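Local structure of phosphoserine phosphatase (Homo sapiens, 6HYY) at residues V13-D18 and R88-R93; E70-L75 and F108-E113; V101-G106 and H114-L119; T145-E150 and G155-L160. The protein catalyses the hydrolysis of O-phosphoserine to serine and phosphate, as a haloacid dehalogenase-like phosphatase that binds magnesium. One frame throughout, in Å; residues are numbered along the deposited sequence.

Contact 1. Residues V13-D18 and R88-R93; sequences VCFDVD and RELVSR. With MG (magnesium ion), chain D; SER (serine), chain E.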
loop_
_atom_site.group_PDB
_atom_site.type_symbol
_atom_site.label_atom_id
_atom_site.label_comp_id
_atom_site.label_asym_id
_atom_site.label_seq_id
_atom_site.Cartn_x
_atom_site.Cartn_y
_atom_site.Cartn_z
ATOM N N VAL A 13 -0.539 -2.967 12.642
ATOM C CA VAL A 13 0.055 -1.919 11.822
ATOM C C VAL A 13 -0.329 -2.192 10.381
ATOM O O VAL A 13 -0.129 -3.305 9.884
ATOM C CB VAL A 13 1.584 -1.877 11.973
ATOM C CG1 VAL A 13 2.186 -0.904 10.937
ATOM C CG2 VAL A 13 1.990 -1.493 13.378
ATOM N N CYS A 14 -0.903 -1.196 9.723
ATOM C CA CYS A 14 -1.273 -1.296 8.317
ATOM C C CYS A 14 -0.310 -0.443 7.514
ATOM O O CYS A 14 -0.113 0.730 7.835
ATOM C CB CYS A 14 -2.697 -0.817 8.048
ATOM S SG CYS A 14 -3.944 -1.717 8.990
ATOM N N PHE A 15 0.299 -1.038 6.496
ATOM C CA PHE A 15 1.216 -0.334 5.617
ATOM C C PHE A 15 0.561 -0.099 4.268
ATOM O O PHE A 15 0.027 -1.036 3.662
ATOM C CB PHE A 15 2.482 -1.144 5.371
ATOM C CG PHE A 15 3.417 -1.241 6.533
ATOM C CD1 PHE A 15 4.405 -0.285 6.746
ATOM C CD2 PHE A 15 3.332 -2.319 7.405
ATOM C CE1 PHE A 15 5.280 -0.386 7.808
ATOM C CE2 PHE A 15 4.227 -2.444 8.470
ATOM C CZ PHE A 15 5.189 -1.464 8.689
ATOM N N ASP A 16 0.639 1.140 3.793
ATOM C CA ASP A 16 0.498 1.435 2.378
ATOM C C ASP A 16 1.585 0.698 1.594
ATOM O O ASP A 16 2.711 0.553 2.074
ATOM C CB ASP A 16 0.621 2.956 2.210
ATOM C CG ASP A 16 0.725 3.402 0.760
ATOM O OD1 ASP A 16 -0.147 3.042 -0.035
ATOM O OD2 ASP A 16 1.670 4.141 0.458
ATOM N N VAL A 17 1.256 0.241 0.383
ATOM C CA VAL A 17 2.262 -0.451 -0.429
ATOM C C VAL A 17 3.055 0.503 -1.330
ATOM O O VAL A 17 4.278 0.658 -1.151
ATOM C CB VAL A 17 1.610 -1.582 -1.242
ATOM C CG1 VAL A 17 2.653 -2.251 -2.136
ATOM C CG2 VAL A 17 0.963 -2.601 -0.303
ATOM N N ASP A 18 2.393 1.155 -2.298
ATOM C CA ASP A 18 3.137 1.929 -3.303
ATOM C C ASP A 18 3.872 3.106 -2.663
ATOM O O ASP A 18 3.267 3.952 -1.995
ATOM C CB ASP A 18 2.239 2.489 -4.420
ATOM C CG ASP A 18 1.591 1.416 -5.302
ATOM O OD1 ASP A 18 2.078 0.271 -5.375
ATOM O OD2 ASP A 18 0.564 1.738 -5.949
ATOM N N ARG A 88 11.812 -5.249 5.447
ATOM C CA ARG A 88 11.860 -6.655 5.861
ATOM C C ARG A 88 12.166 -6.780 7.349
ATOM O O ARG A 88 11.510 -7.544 8.078
ATOM C CB ARG A 88 12.923 -7.420 5.069
ATOM C CG ARG A 88 12.619 -7.678 3.616
ATOM C CD ARG A 88 13.842 -8.405 2.987
ATOM N NE ARG A 88 13.765 -8.480 1.532
ATOM C CZ ARG A 88 14.104 -7.488 0.694
ATOM N NH1 ARG A 88 14.581 -6.317 1.137
ATOM N NH2 ARG A 88 13.969 -7.671 -0.611
ATOM N N GLU A 89 13.175 -6.043 7.824
ATOM C CA GLU A 89 13.553 -6.100 9.231
ATOM C C GLU A 89 12.429 -5.578 10.118
ATOM O O GLU A 89 12.142 -6.158 11.169
ATOM C CB GLU A 89 14.845 -5.311 9.465
ATOM C CG GLU A 89 15.394 -5.522 10.861
ATOM C CD GLU A 89 16.707 -4.806 11.102
ATOM O OE1 GLU A 89 17.240 -4.188 10.156
ATOM O OE2 GLU A 89 17.197 -4.864 12.245
ATOM N N LEU A 90 11.783 -4.483 9.706
ATOM C CA LEU A 90 10.701 -3.899 10.499
ATOM C C LEU A 90 9.522 -4.856 10.620
ATOM O O LEU A 90 9.004 -5.067 11.726
ATOM C CB LEU A 90 10.253 -2.570 9.891
ATOM C CG LEU A 90 9.102 -1.877 10.633
ATOM C CD1 LEU A 90 9.498 -1.555 12.066
ATOM C CD2 LEU A 90 8.713 -0.611 9.904
ATOM N N VAL A 91 9.067 -5.430 9.500
ATOM C CA VAL A 91 7.953 -6.383 9.593
ATOM C C VAL A 91 8.357 -7.576 10.445
ATOM O O VAL A 91 7.560 -8.080 11.247
ATOM C CB VAL A 91 7.469 -6.826 8.202
ATOM C CG1 VAL A 91 6.450 -7.960 8.337
ATOM C CG2 VAL A 91 6.825 -5.662 7.447
ATOM N N SER A 92 9.601 -8.034 10.309
ATOM C CA SER A 92 10.081 -9.147 11.122
ATOM C C SER A 92 9.989 -8.825 12.608
ATOM O O SER A 92 9.513 -9.652 13.398
ATOM C CB SER A 92 11.521 -9.481 10.732
ATOM O OG SER A 92 11.563 -10.051 9.442
ATOM N N ARG A 93 10.447 -7.632 13.015
ATOM C CA ARG A 93 10.376 -7.266 14.428
ATOM C C ARG A 93 8.936 -7.134 14.902
ATOM O O ARG A 93 8.619 -7.531 16.032
ATOM C CB ARG A 93 11.123 -5.960 14.701
ATOM C CG ARG A 93 12.630 -6.049 14.418
ATOM C CD ARG A 93 13.385 -6.959 15.398
ATOM N NE ARG A 93 13.351 -8.389 15.044
ATOM C CZ ARG A 93 13.879 -8.950 13.949
ATOM N NH1 ARG A 93 14.507 -8.238 13.030
ATOM N NH2 ARG A 93 13.753 -10.256 13.768
HETATM MG MG MG D . 1.521 5.307 -1.389
HETATM N N SER E . -1.661 2.645 -5.117
HETATM C CA SER E . -1.876 2.282 -3.722
HETATM C C SER E . -2.844 3.261 -3.071
HETATM O O SER E . -2.525 3.795 -2.013
HETATM C CB SER E . -0.576 2.287 -2.947
HETATM O OG SER E . -0.541 1.352 -1.894
HETATM O OXT SER E . -3.929 3.571 -3.575
HETATM O O HOH W 1 0.118 5.009 -2.835
HETATM O O HOH W 2 -0.233 6.521 -0.740
HETATM O O HOH W 3 2.231 6.706 -2.993
#
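Phe-15 alone of Val-13 to Asp-18 meets helix residues Arg-88 to Arg-93, yet the very next residue binds the metal. The packing is purely apolar. Leu-90 CD2 comes to the edge of the Phe-15 ring, near its plane, 3.8 Å from CZ. Val-91 CG2 lies looser, 4.3 Å from Phe-15 CE2. The ring stays anti to the carbonyl carbon (chi1 -72°), which sends it off the strand toward the helix. Ile-87 and Leu-94 of the same helix also touch it.

The two carboxylate oxygens of Asp-16 face different sites. OD2 binds magnesium at 2.2 Å, and OD1 accepts from the hydroxyl OG of the bound serine at 2.5 Å. Lys-154 also pairs with OD1, and Thr-20 with OD2. Asp-18 N donates to the ligand OG at 3.0 Å, fairly straight at 162°. Val-17 N adds a weak bond to the same OG. Asp-18 O is a second magnesium ligand; three waters and Asp-175 complete the shell. Asp-18 OD2 takes the serine amino N at 2.5 Å, and its OD1 accepts from Gly-26 N. With an alanine at Asp-18, the amino N of the bound serine and Gly-26 N would probably each lose their carboxylate partner. Two aspartates separated by a single residue at the end of a central parallel strand form the first sequence motif of the haloacid dehalogenase superfamily, DxDx(T/V), carried on its Rossmann-like core.

Contact 2. Residues E70-L75 and F108-E113; sequences EQVQRL and FRSIVE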
loop_
_atom_site.group_PDB
_atom_site.type_symbol
_atom_site.label_atom_id
_atom_site.label_comp_id
_atom_site.label_asym_id
_atom_site.label_seq_id
_atom_site.Cartn_x
_atom_site.Cartn_y
_atom_site.Cartn_z
ATOM N N GLU A 70 -0.765 -12.825 -18.625
ATOM C CA GLU A 70 0.642 -13.105 -18.901
ATOM C C GLU A 70 1.526 -11.890 -18.639
ATOM O O GLU A 70 2.657 -12.039 -18.174
ATOM C CB GLU A 70 0.803 -13.585 -20.347
ATOM C CG GLU A 70 2.242 -13.691 -20.829
ATOM C CD GLU A 70 2.405 -14.673 -21.981
ATOM O OE1 GLU A 70 1.379 -15.127 -22.536
ATOM O OE2 GLU A 70 3.562 -14.995 -22.326
ATOM N N GLN A 71 1.030 -10.684 -18.913
ATOM C CA GLN A 71 1.832 -9.495 -18.641
ATOM C C GLN A 71 1.962 -9.253 -17.143
ATOM O O GLN A 71 3.018 -8.822 -16.664
ATOM C CB GLN A 71 1.228 -8.275 -19.328
ATOM C CG GLN A 71 1.454 -8.258 -20.838
ATOM C CD GLN A 71 0.713 -7.132 -21.538
ATOM O OE1 GLN A 71 -0.468 -6.886 -21.284
ATOM N NE2 GLN A 71 1.413 -6.431 -22.427
ATOM N N VAL A 72 0.899 -9.511 -16.385
ATOM C CA VAL A 72 1.014 -9.393 -14.937
ATOM C C VAL A 72 1.993 -10.429 -14.414
ATOM O O VAL A 72 2.850 -10.125 -13.575
ATOM C CB VAL A 72 -0.369 -9.518 -14.273
ATOM C CG1 VAL A 72 -0.215 -9.544 -12.760
ATOM C CG2 VAL A 72 -1.275 -8.376 -14.708
ATOM N N GLN A 73 1.906 -11.662 -14.933
ATOM C CA GLN A 73 2.845 -12.708 -14.544
ATOM C C GLN A 73 4.280 -12.309 -14.859
ATOM O O GLN A 73 5.194 -12.586 -14.076
ATOM C CB GLN A 73 2.507 -14.018 -15.255
ATOM C CG GLN A 73 1.226 -14.679 -14.806
ATOM C CD GLN A 73 0.919 -15.930 -15.609
ATOM O OE1 GLN A 73 0.506 -15.850 -16.769
ATOM N NE2 GLN A 73 1.117 -17.095 -14.994
ATOM N N ARG A 74 4.495 -11.667 -16.006
ATOM C CA ARG A 74 5.858 -11.323 -16.398
ATOM C C ARG A 74 6.401 -10.191 -15.537
ATOM O O ARG A 74 7.585 -10.181 -15.193
ATOM C CB ARG A 74 5.910 -10.958 -17.879
ATOM C CG ARG A 74 7.289 -10.483 -18.342
ATOM C CD ARG A 74 7.481 -10.659 -19.847
ATOM N NE ARG A 74 6.511 -9.899 -20.624
ATOM C CZ ARG A 74 5.422 -10.420 -21.184
ATOM N NH1 ARG A 74 5.154 -11.716 -21.059
ATOM N NH2 ARG A 74 4.596 -9.642 -21.871
ATOM N N LEU A 75 5.542 -9.238 -15.165
ATOM C CA LEU A 75 5.958 -8.216 -14.211
ATOM C C LEU A 75 6.467 -8.852 -12.927
ATOM O O LEU A 75 7.569 -8.542 -12.464
ATOM C CB LEU A 75 4.796 -7.261 -13.921
ATOM C CG LEU A 75 5.068 -6.183 -12.870
ATOM C CD1 LEU A 75 6.304 -5.382 -13.232
ATOM C CD2 LEU A 75 3.871 -5.254 -12.734
ATOM N N PHE A 108 -2.823 -3.915 -7.035
ATOM C CA PHE A 108 -3.471 -5.158 -7.428
ATOM C C PHE A 108 -2.981 -6.343 -6.615
ATOM O O PHE A 108 -1.780 -6.494 -6.371
ATOM C CB PHE A 108 -3.247 -5.379 -8.920
ATOM C CG PHE A 108 -3.617 -4.181 -9.724
ATOM C CD1 PHE A 108 -4.928 -3.729 -9.733
ATOM C CD2 PHE A 108 -2.653 -3.465 -10.418
ATOM C CE1 PHE A 108 -5.271 -2.601 -10.438
ATOM C CE2 PHE A 108 -2.994 -2.336 -11.125
ATOM C CZ PHE A 108 -4.300 -1.906 -11.144
ATOM N N ARG A 109 -3.939 -7.193 -6.214
ATOM C CA ARG A 109 -3.647 -8.323 -5.335
ATOM C C ARG A 109 -2.580 -9.249 -5.915
ATOM O O ARG A 109 -1.767 -9.802 -5.168
ATOM C CB ARG A 109 -4.939 -9.099 -5.043
ATOM C CG ARG A 109 -4.731 -10.539 -4.571
ATOM C CD ARG A 109 -5.989 -11.142 -3.921
ATOM N NE ARG A 109 -6.477 -10.263 -2.878
ATOM C CZ ARG A 109 -6.187 -10.371 -1.581
ATOM N NH1 ARG A 109 -5.439 -11.356 -1.108
ATOM N NH2 ARG A 109 -6.671 -9.474 -0.751
ATOM N N SER A 110 -2.569 -9.442 -7.239
ATOM C CA SER A 110 -1.536 -10.274 -7.851
ATOM C C SER A 110 -0.148 -9.819 -7.415
ATOM O O SER A 110 0.652 -10.611 -6.898
ATOM C CB SER A 110 -1.663 -10.229 -9.376
ATOM O OG SER A 110 -1.737 -8.899 -9.835
ATOM N N ILE A 111 0.116 -8.524 -7.558
ATOM C CA ILE A 111 1.421 -7.974 -7.221
ATOM C C ILE A 111 1.588 -7.863 -5.707
ATOM O O ILE A 111 2.641 -8.206 -5.160
ATOM C CB ILE A 111 1.608 -6.617 -7.914
ATOM C CG1 ILE A 111 1.385 -6.746 -9.430
ATOM C CG2 ILE A 111 2.991 -6.057 -7.596
ATOM C CD1 ILE A 111 1.212 -5.416 -10.133
ATOM N N VAL A 112 0.549 -7.406 -5.004
ATOM C CA VAL A 112 0.699 -7.181 -3.565
ATOM C C VAL A 112 0.849 -8.501 -2.802
ATOM O O VAL A 112 1.526 -8.559 -1.764
ATOM C CB VAL A 112 -0.481 -6.348 -3.028
ATOM C CG1 VAL A 112 -0.356 -6.163 -1.508
ATOM C CG2 VAL A 112 -0.539 -4.983 -3.717
ATOM N N GLU A 113 0.226 -9.581 -3.284
ATOM C CA GLU A 113 0.429 -10.873 -2.639
ATOM C C GLU A 113 1.860 -11.363 -2.812
ATOM O O GLU A 113 2.392 -12.025 -1.917
ATOM C CB GLU A 113 -0.561 -11.905 -3.182
ATOM C CG GLU A 113 -1.969 -11.756 -2.602
ATOM C CD GLU A 113 -2.858 -12.954 -2.877
ATOM O OE1 GLU A 113 -2.472 -13.823 -3.682
ATOM O OE2 GLU A 113 -3.953 -13.026 -2.278
#
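Ser-110 has its OG wedged between the backbone N and the carbonyl carbon (chi1 50°), which turns the hydroxyl to Val-72, while Ile-111 runs out extended (chi2 166°) to put CD1 against Leu-75. The contact joins helix 69-78 to helix 109-116. The first belongs to the run of helices after strand 12-16, consistent with the cap of phosphoserine phosphatases. The second packs on the sheet of the Rossmann-like core.

Val-72 and Ser-110 have the nearest CA atoms of the two segments, 7.6 Å apart. Val-72 CG1 lies 3.4 Å from Ser-110 OG and slightly farther from its CB. This is a methyl against a hydroxyl, and no hydrogen bond links the two segments. One turn along helix 69-78, Leu-75 CD2 meets CD1 of Ile-111, the residue after Ser-110, at 3.7 Å. The side chains cross at about a right angle and touch through their end methyls. Leu-30 and Ile-33 of helix 26-33 also pack on Leu-75, and Leu-131 touches Val-72.

Within helix 109-116, clear of the 70-75 segment, a salt bridge spans one turn. Arg-109 NH1 donates to the anti lone pair of Glu-113 OE2 at 2.5 Å, and that oxygen lies close to the guanidinium plane.

Contact 3. Residues V101-G106 and H114-L119; sequences VFLISG and HVASKL. With SER (serine), chain E.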
loop_
_atom_site.group_PDB
_atom_site.type_symbol
_atom_site.label_atom_id
_atom_site.label_comp_id
_atom_site.label_asym_id
_atom_site.label_seq_id
_atom_site.Cartn_x
_atom_site.Cartn_y
_atom_site.Cartn_z
ATOM N N VAL A 101 0.225 -7.470 11.060
ATOM C CA VAL A 101 0.687 -6.565 10.010
ATOM C C VAL A 101 -0.149 -6.772 8.757
ATOM O O VAL A 101 -0.356 -7.910 8.314
ATOM C CB VAL A 101 2.181 -6.782 9.737
ATOM C CG1 VAL A 101 2.661 -5.857 8.600
ATOM C CG2 VAL A 101 2.994 -6.536 11.019
ATOM N N PHE A 102 -0.606 -5.665 8.160
ATOM C CA PHE A 102 -1.486 -5.703 7.002
ATOM C C PHE A 102 -0.889 -4.838 5.911
ATOM O O PHE A 102 -0.164 -3.890 6.199
ATOM C CB PHE A 102 -2.916 -5.191 7.318
ATOM C CG PHE A 102 -3.619 -6.000 8.370
ATOM C CD1 PHE A 102 -3.429 -5.720 9.707
ATOM C CD2 PHE A 102 -4.462 -7.036 8.011
ATOM C CE1 PHE A 102 -4.065 -6.488 10.695
ATOM C CE2 PHE A 102 -5.080 -7.831 8.988
ATOM C CZ PHE A 102 -4.893 -7.534 10.325
ATOM N N LEU A 103 -1.206 -5.184 4.665
ATOM C CA LEU A 103 -0.869 -4.370 3.512
ATOM C C LEU A 103 -2.156 -3.870 2.879
ATOM O O LEU A 103 -3.080 -4.658 2.644
ATOM C CB LEU A 103 -0.056 -5.171 2.491
ATOM C CG LEU A 103 1.283 -5.766 2.936
ATOM C CD1 LEU A 103 1.993 -6.388 1.716
ATOM C CD2 LEU A 103 2.161 -4.709 3.584
ATOM N N ILE A 104 -2.223 -2.568 2.605
ATOM C CA ILE A 104 -3.400 -1.966 1.985
ATOM C C ILE A 104 -2.948 -1.214 0.745
ATOM O O ILE A 104 -1.993 -0.429 0.801
ATOM C CB ILE A 104 -4.157 -1.016 2.941
ATOM C CG1 ILE A 104 -4.457 -1.719 4.261
ATOM C CG2 ILE A 104 -5.451 -0.540 2.272
ATOM C CD1 ILE A 104 -5.103 -0.809 5.297
ATOM N N SER A 105 -3.619 -1.459 -0.375
ATOM C CA SER A 105 -3.158 -0.845 -1.611
ATOM C C SER A 105 -4.314 -0.606 -2.570
ATOM O O SER A 105 -5.245 -1.406 -2.655
ATOM C CB SER A 105 -2.110 -1.728 -2.280
ATOM O OG SER A 105 -1.569 -1.042 -3.399
ATOM N N GLY A 106 -4.229 0.506 -3.305
ATOM C CA GLY A 106 -5.026 0.714 -4.501
ATOM C C GLY A 106 -4.501 -0.006 -5.729
ATOM O O GLY A 106 -5.159 0.009 -6.776
ATOM N N HIS A 114 2.488 -11.054 -3.953
ATOM C CA HIS A 114 3.909 -11.337 -4.132
ATOM C C HIS A 114 4.748 -10.586 -3.099
ATOM O O HIS A 114 5.633 -11.164 -2.457
ATOM C CB HIS A 114 4.322 -10.966 -5.561
ATOM C CG HIS A 114 5.802 -10.929 -5.781
ATOM N ND1 HIS A 114 6.553 -12.065 -6.005
ATOM C CD2 HIS A 114 6.671 -9.890 -5.813
ATOM C CE1 HIS A 114 7.820 -11.726 -6.163
ATOM N NE2 HIS A 114 7.918 -10.414 -6.048
ATOM N N VAL A 115 4.447 -9.300 -2.895
ATOM C CA VAL A 115 5.152 -8.507 -1.890
ATOM C C VAL A 115 4.920 -9.086 -0.498
ATOM O O VAL A 115 5.860 -9.259 0.284
ATOM C CB VAL A 115 4.709 -7.035 -1.980
ATOM C CG1 VAL A 115 5.248 -6.221 -0.821
ATOM C CG2 VAL A 115 5.142 -6.437 -3.296
ATOM N N ALA A 116 3.657 -9.395 -0.165
ATOM C CA ALA A 116 3.346 -9.974 1.142
ATOM C C ALA A 116 4.078 -11.292 1.362
ATOM O O ALA A 116 4.605 -11.550 2.455
ATOM C CB ALA A 116 1.841 -10.182 1.271
ATOM N N SER A 117 4.119 -12.129 0.323
ATOM C CA SER A 117 4.949 -13.318 0.235
ATOM C C SER A 117 6.357 -12.990 -0.224
ATOM O O SER A 117 6.915 -13.627 -1.113
ATOM C CB SER A 117 4.298 -14.321 -0.693
ATOM O OG SER A 117 5.060 -15.507 -0.700
ATOM N N LYS A 118 6.895 -11.896 0.298
ATOM C CA LYS A 118 8.298 -11.759 0.607
ATOM C C LYS A 118 8.479 -11.370 2.059
ATOM O O LYS A 118 9.564 -11.584 2.609
ATOM C CB LYS A 118 8.986 -10.717 -0.309
ATOM C CG LYS A 118 9.486 -11.326 -1.625
ATOM C CD LYS A 118 9.764 -10.308 -2.735
ATOM C CE LYS A 118 11.014 -9.496 -2.453
ATOM N NZ LYS A 118 11.385 -8.593 -3.596
ATOM N N LEU A 119 7.420 -10.882 2.712
ATOM C CA LEU A 119 7.455 -10.345 4.072
ATOM C C LEU A 119 6.774 -11.256 5.088
ATOM O O LEU A 119 6.517 -10.823 6.226
ATOM C CB LEU A 119 6.776 -8.969 4.116
ATOM C CG LEU A 119 7.425 -7.903 3.232
ATOM C CD1 LEU A 119 6.444 -6.744 2.994
ATOM C CD2 LEU A 119 8.701 -7.387 3.873
HETATM N N SER E . -1.661 2.645 -5.117
HETATM C CA SER E . -1.876 2.282 -3.722
HETATM C C SER E . -2.844 3.261 -3.071
HETATM O O SER E . -2.525 3.795 -2.013
HETATM C CB SER E . -0.576 2.287 -2.947
HETATM O OG SER E . -0.541 1.352 -1.894
HETATM O OXT SER E . -3.929 3.571 -3.575
#
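Leu-103 lays its CD1 methyl against Ala-116, 3.8 Å from CB and 3.9 Å from CA. The same methyl also reaches Val-115 CG1 at 4.1 Å, so one branch carries the contact. With CG anti to the carbonyl carbon (chi1 -60°) and the chain extended beyond it, CD1 is carried out from strand 100-105 to the helix. The small alanine is consistent with the close approach of strand and helix, with the CA atoms of Leu-103 and Ala-116 7.4 Å apart. Phe-15, Val-17 and Ile-121 also touch Leu-103.

Helix 109-116 ends here. Ser-117 leaves helical geometry, and the turn is held by Lys-118 N to Val-115 O at 2.8 Å and Leu-119 N to Ala-116 O at 2.9 Å. Strand and helix are the first two parts of a beta-alpha-beta unit that goes on to strand 126-133.

Two residues along the strand, Ser-105 OG lies 3.0 Å from the OG of the bound serine, a likely hydrogen bond, though not a settled one. Its place at the strand end fits motif II of the haloacid dehalogenase family. At Gly-106, a beta carbon would come about 2.2 Å from the serine OXT, too near to fit. The chemistry is divided: apolar packing seats the strand on its helix, while at the strand end a hydroxyl and a glycine, which leaves room for the ligand carboxylate, face the bound serine.

Contact 4. Residues T145-E150 and G155-L160; sequences TQPTAE and GKVIKL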
loop_
_atom_site.group_PDB
_atom_site.type_symbol
_atom_site.label_atom_id
_atom_site.label_comp_id
_atom_site.label_asym_id
_atom_site.label_seq_id
_atom_site.Cartn_x
_atom_site.Cartn_y
_atom_site.Cartn_z
ATOM N N THR A 145 -16.347 -4.049 -6.141
ATOM C CA THR A 145 -16.846 -4.132 -4.776
ATOM C C THR A 145 -15.749 -4.050 -3.719
ATOM O O THR A 145 -16.072 -3.978 -2.529
ATOM C CB THR A 145 -17.649 -5.427 -4.561
ATOM O OG1 THR A 145 -16.763 -6.555 -4.488
ATOM C CG2 THR A 145 -18.644 -5.633 -5.696
ATOM N N GLN A 146 -14.472 -4.060 -4.105
ATOM C CA GLN A 146 -13.413 -3.980 -3.104
ATOM C C GLN A 146 -13.409 -2.595 -2.462
ATOM O O GLN A 146 -13.618 -1.598 -3.151
ATOM C CB GLN A 146 -12.041 -4.251 -3.732
ATOM C CG GLN A 146 -11.817 -5.686 -4.159
ATOM C CD GLN A 146 -11.808 -6.650 -2.984
ATOM O OE1 GLN A 146 -11.204 -6.377 -1.948
ATOM N NE2 GLN A 146 -12.491 -7.778 -3.138
ATOM N N PRO A 147 -13.178 -2.496 -1.148
ATOM C CA PRO A 147 -13.084 -1.156 -0.552
ATOM C C PRO A 147 -11.970 -0.333 -1.156
ATOM O O PRO A 147 -12.112 0.888 -1.282
ATOM C CB PRO A 147 -12.847 -1.439 0.939
ATOM C CG PRO A 147 -12.375 -2.850 1.005
ATOM C CD PRO A 147 -13.039 -3.561 -0.142
ATOM N N THR A 148 -10.881 -0.975 -1.588
ATOM C CA THR A 148 -9.781 -0.250 -2.205
ATOM C C THR A 148 -10.104 0.229 -3.625
ATOM O O THR A 148 -9.261 0.886 -4.237
ATOM C CB THR A 148 -8.520 -1.123 -2.198
ATOM O OG1 THR A 148 -8.842 -2.423 -2.712
ATOM C CG2 THR A 148 -8.023 -1.293 -0.755
ATOM N N ALA A 149 -11.295 -0.050 -4.159
ATOM C CA ALA A 149 -11.658 0.469 -5.476
ATOM C C ALA A 149 -12.264 1.867 -5.415
ATOM O O ALA A 149 -12.427 2.499 -6.466
ATOM C CB ALA A 149 -12.643 -0.481 -6.173
ATOM N N GLU A 150 -12.589 2.353 -4.219
ATOM C CA GLU A 150 -13.271 3.618 -3.991
ATOM C C GLU A 150 -12.353 4.603 -3.279
ATOM O O GLU A 150 -11.382 4.219 -2.624
ATOM C CB GLU A 150 -14.537 3.412 -3.144
ATOM C CG GLU A 150 -15.527 2.387 -3.695
ATOM C CD GLU A 150 -16.116 1.477 -2.616
ATOM O OE1 GLU A 150 -16.196 0.250 -2.858
ATOM O OE2 GLU A 150 -16.505 1.977 -1.535
ATOM N N GLY A 155 -9.464 3.802 4.736
ATOM C CA GLY A 155 -10.199 3.921 5.982
ATOM C C GLY A 155 -11.276 2.865 6.102
ATOM O O GLY A 155 -11.525 2.332 7.194
ATOM N N LYS A 156 -11.908 2.519 4.973
ATOM C CA LYS A 156 -12.909 1.456 4.992
ATOM C C LYS A 156 -12.286 0.119 5.379
ATOM O O LYS A 156 -12.895 -0.671 6.110
ATOM C CB LYS A 156 -13.598 1.353 3.634
ATOM C CG LYS A 156 -14.376 2.595 3.235
ATOM C CD LYS A 156 -15.143 2.363 1.939
ATOM C CE LYS A 156 -15.821 3.643 1.460
ATOM N NZ LYS A 156 -15.022 4.356 0.413
ATOM N N VAL A 157 -11.081 -0.161 4.879
ATOM C CA VAL A 157 -10.392 -1.391 5.262
ATOM C C VAL A 157 -10.143 -1.407 6.764
ATOM O O VAL A 157 -10.385 -2.409 7.442
ATOM C CB VAL A 157 -9.077 -1.544 4.470
ATOM C CG1 VAL A 157 -8.246 -2.700 5.052
ATOM C CG2 VAL A 157 -9.380 -1.788 3.003
ATOM N N ILE A 158 -9.643 -0.299 7.305
ATOM C CA ILE A 158 -9.314 -0.260 8.724
ATOM C C ILE A 158 -10.576 -0.431 9.561
ATOM O O ILE A 158 -10.561 -1.123 10.585
ATOM C CB ILE A 158 -8.545 1.031 9.063
ATOM C CG1 ILE A 158 -7.164 0.946 8.387
ATOM C CG2 ILE A 158 -8.408 1.224 10.597
ATOM C CD1 ILE A 158 -6.288 2.144 8.604
ATOM N N LYS A 159 -11.693 0.171 9.117
ATOM C CA LYS A 159 -12.964 -0.047 9.805
ATOM C C LYS A 159 -13.352 -1.517 9.791
ATOM O O LYS A 159 -13.786 -2.057 10.819
ATOM C CB LYS A 159 -14.064 0.811 9.169
ATOM C CG LYS A 159 -15.450 0.583 9.760
ATOM C CD LYS A 159 -16.431 1.630 9.227
ATOM C CE LYS A 159 -17.755 1.577 9.986
ATOM N NZ LYS A 159 -18.728 2.604 9.518
ATOM N N LEU A 160 -13.204 -2.189 8.644
ATOM C CA LEU A 160 -13.494 -3.619 8.591
ATOM C C LEU A 160 -12.622 -4.394 9.569
ATOM O O LEU A 160 -13.104 -5.309 10.244
ATOM C CB LEU A 160 -13.300 -4.154 7.172
ATOM C CG LEU A 160 -14.271 -3.727 6.068
ATOM C CD1 LEU A 160 -13.799 -4.268 4.724
ATOM C CD2 LEU A 160 -15.683 -4.202 6.373
#
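The loop before helix 153-165 folds back on the helix that carries Lys-154 of the serine pocket, and Pro-147 and Glu-150 make most of the contact from its side. Residues 147-149 form a short 3-10 turn, with Ala-149 N bonded to Gln-146 O at 3.0 Å. Pro-147 packs against the side of the helix. Its CG lies 3.8 Å from Val-157 CG2, and the two side chains cross at about a right angle. Pro-147 CB faces Lys-156 CB at 4.0 Å, and Leu-160 CD1 reaches Pro-147 CG at 4.2 Å. Thr-148 adds its CG2, 4.0 Å from Val-157 CG2.

The polar link lies beside this apolar patch. Lys-156 runs extended until its last torsion, where a bend (chi4 98°) brings NZ across to Glu-150. NZ meets Glu-150 OE2 at 3.4 Å, a salt bridge with only a weak hydrogen bond. Both side chains are partly exposed, so the pull between them is probably modest. Replacing Lys-156 with an alanine would be likely to leave the Glu-150 carboxylate without this positive mate and without the aliphatic chain that lies against it.

Deeper in, Val-157 also touches Phe-127 of strand 126-133 and Ile-104 of strand 100-105. Ile-158 turns to Ile-170 and Met-172 of strand 170-174. Thr-148 also packs on Ile-104 and Ala-149 on Asn-129, so loop and helix lie side by side on the same sheet.

Contacts 1 and 3 share the serine site and adjacent parallel strands, with centres 8 Å apart. Phe-15 N and Phe-102 O are 2.9 Å apart, as are Phe-15 O and Ile-104 N, both probable hydrogen bonds. Contact 2 uses the same helix, 109-116, as contact 3. Val-112 of that helix packs its CG2 on Ser-105 CB at 3.9 Å and its CG1 on Val-17 CG2 at 4.0 Å. Contact 4 meets contact 3 through Ile-104, whose CD1 is 3.7 Å from Val-157 CG1. Contacts 2 and 4 do not touch, their nearest atoms being about 6 Å apart. The side chains of Ile-111 and Thr-148 lie about 10 Å and about 7 Å from the bound serine.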